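Local structure of Exo beta-1,2-glucooligosaccharide sophorohydrolase (non-reducing end) (Parabacteroides distasonis ATCC 8503, 5Z06) at residues Q400-A405 / K421-L426. The protein hydrolyses linear beta-1,2-glucan and beta-1,2-glucooligosaccharides of four or more units from the non-reducing end, releasing the disaccharide sophorose. Sequence-based numbering, arbitrary orientation.
Sequences QGLLTA and KSIDNL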
loop_
_atom_site.group_PDB
_atom_site.type_symbol
_atom_site.label_atom_id
_atom_site.label_comp_id
_atom_site.label_asym_id
_atom_site.label_seq_id
_atom_site.Cartn_x
_atom_site.Cartn_y
_atom_site.Cartn_z
ATOM N N GLN A 400 -14.914 -14.333 4.925
ATOM C CA GLN A 400 -14.991 -13.799 6.269
ATOM C C GLN A 400 -15.697 -12.432 6.253
ATOM O O GLN A 400 -16.498 -12.128 7.147
ATOM C CB GLN A 400 -13.616 -13.631 6.878
ATOM C CG GLN A 400 -13.674 -13.178 8.315
ATOM C CD GLN A 400 -12.314 -13.063 8.954
ATOM O OE1 GLN A 400 -12.146 -13.432 10.113
ATOM N NE2 GLN A 400 -11.340 -12.519 8.222
ATOM N N GLY A 401 -15.354 -11.621 5.261
ATOM C CA GLY A 401 -15.974 -10.326 5.088
ATOM C C GLY A 401 -17.432 -10.459 4.728
ATOM O O GLY A 401 -18.267 -9.788 5.313
ATOM N N LEU A 402 -17.738 -11.337 3.774
ATOM C CA LEU A 402 -19.102 -11.443 3.269
ATOM C C LEU A 402 -20.073 -11.963 4.300
ATOM O O LEU A 402 -21.202 -11.464 4.378
ATOM C CB LEU A 402 -19.182 -12.294 2.014
ATOM C CG LEU A 402 -18.553 -11.676 0.776
ATOM C CD1 LEU A 402 -18.398 -12.780 -0.249
ATOM C CD2 LEU A 402 -19.363 -10.526 0.193
ATOM N N LEU A 403 -19.651 -12.947 5.092
ATOM C CA LEU A 403 -20.510 -13.457 6.142
ATOM C C LEU A 403 -20.727 -12.417 7.222
ATOM O O LEU A 403 -21.817 -12.356 7.800
ATOM C CB LEU A 403 -19.956 -14.722 6.760
ATOM C CG LEU A 403 -19.868 -15.917 5.812
ATOM C CD1 LEU A 403 -19.494 -17.133 6.643
ATOM C CD2 LEU A 403 -21.134 -16.207 5.030
ATOM N N THR A 404 -19.712 -11.587 7.473
ATOM C CA THR A 404 -19.869 -10.459 8.372
ATOM C C THR A 404 -20.914 -9.502 7.825
ATOM O O THR A 404 -21.851 -9.146 8.514
ATOM C CB THR A 404 -18.549 -9.727 8.585
ATOM O OG1 THR A 404 -17.603 -10.646 9.126
ATOM C CG2 THR A 404 -18.722 -8.557 9.529
ATOM N N ALA A 405 -20.755 -9.122 6.571
ATOM C CA ALA A 405 -21.705 -8.247 5.933
ATOM C C ALA A 405 -23.101 -8.836 5.963
ATOM O O ALA A 405 -24.075 -8.127 6.204
ATOM C CB ALA A 405 -21.304 -7.975 4.495
ATOM N N LYS A 421 -29.343 -13.121 0.321
ATOM C CA LYS A 421 -29.560 -14.191 -0.653
ATOM C C LYS A 421 -28.281 -14.495 -1.429
ATOM O O LYS A 421 -27.849 -15.645 -1.550
ATOM C CB LYS A 421 -30.659 -13.820 -1.666
ATOM C CG LYS A 421 -32.081 -14.302 -1.337
ATOM C CD LYS A 421 -33.028 -14.349 -2.564
ATOM C CE LYS A 421 -34.201 -13.343 -2.529
ATOM N NZ LYS A 421 -33.887 -11.928 -2.952
ATOM N N SER A 422 -27.706 -13.439 -1.979
ATOM C CA SER A 422 -26.559 -13.548 -2.836
ATOM C C SER A 422 -25.354 -14.106 -2.090
ATOM O O SER A 422 -24.715 -15.050 -2.536
ATOM C CB SER A 422 -26.238 -12.185 -3.406
ATOM O OG SER A 422 -25.053 -12.244 -4.152
ATOM N N ILE A 423 -25.088 -13.540 -0.927
ATOM C CA ILE A 423 -24.021 -14.030 -0.090
ATOM C C ILE A 423 -24.258 -15.470 0.351
ATOM O O ILE A 423 -23.325 -16.249 0.349
ATOM C CB ILE A 423 -23.796 -13.121 1.135
ATOM C CG1 ILE A 423 -23.208 -11.778 0.672
ATOM C CG2 ILE A 423 -22.851 -13.794 2.132
ATOM C CD1 ILE A 423 -23.384 -10.634 1.645
ATOM N N ASP A 424 -25.476 -15.831 0.740
ATOM C CA ASP A 424 -25.705 -17.206 1.196
ATOM C C ASP A 424 -25.359 -18.171 0.085
ATOM O O ASP A 424 -24.715 -19.183 0.343
ATOM C CB ASP A 424 -27.151 -17.454 1.641
ATOM C CG ASP A 424 -27.534 -16.649 2.855
ATOM O OD1 ASP A 424 -26.648 -16.139 3.576
ATOM O OD2 ASP A 424 -28.744 -16.506 3.072
ATOM N N ASN A 425 -25.755 -17.839 -1.144
ATOM C CA ASN A 425 -25.513 -18.703 -2.296
ATOM C C ASN A 425 -24.037 -18.754 -2.712
ATOM O O ASN A 425 -23.485 -19.842 -2.942
ATOM C CB ASN A 425 -26.449 -18.326 -3.465
ATOM C CG ASN A 425 -27.833 -18.914 -3.283
ATOM O OD1 ASN A 425 -27.970 -20.113 -3.042
ATOM N ND2 ASN A 425 -28.862 -18.084 -3.356
ATOM N N LEU A 426 -23.397 -17.585 -2.780
ATOM C CA LEU A 426 -21.953 -17.521 -2.989
ATOM C C LEU A 426 -21.208 -18.352 -1.942
ATOM O O LEU A 426 -20.361 -19.190 -2.282
ATOM C CB LEU A 426 -21.479 -16.070 -2.951
ATOM C CG LEU A 426 -21.723 -15.269 -4.227
ATOM C CD1 LEU A 426 -21.606 -13.782 -3.935
ATOM C CD2 LEU A 426 -20.733 -15.653 -5.312
#
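With chi1 of -69°, Ile-423 sets CG1 beside its own backbone N and CG2 beside its carbonyl carbon, and this spreads its two branches over Leu-402. CG2 and CD1 of Ile-423 each lie 3.6 Å from O of Leu-402, ordinary van der Waals approaches, and CG2 is also 4.0 Å from CB of Leu-402. Leu-402 turns its CD2 methyl to CG1 of Ile-423 at 4.1 Å, the two side chains running at a slant to one another. Two neighbours on the same helix add lighter contacts: CD2 of Leu-403 meets CG2 of Ile-423 at 4.1 Å, and CB of Ala-405 stands 4.4 Å from CD1 of Ile-423. Beta-branching suits Ile-423, sending CG2 to both leucines and CD1 toward Ala-405, whose single methyl lets that arm lie against the helix; the leucines suit a buried, apolar interface.

The segments belong to the consecutive helices 392-408 and 414-428, a helical hairpin consistent with those that build the (alpha/alpha)6 barrel of glucoamylase-like enzymes; their local axes pass 9.8 Å apart at 144°, closer to antiparallel than perpendicular. Helix 344-360 packs beside both, touching Leu-402 through Leu-358 and Ile-423 through Thr-355. Cutting Ile-423 back to an alanine would probably open a gap between the helices and cost Leu-402 and Leu-403 their methyl contacts across it.

On the side of its helix turned from this contact, Thr-404 folds OG1 back to the Gln-400 carbonyl O at 2.7 Å, satisfying a buried hydroxyl within the helix. Asp-424, partly exposed, joins helix 414-428 to helix 392-408 through its salt bridge to Arg-406.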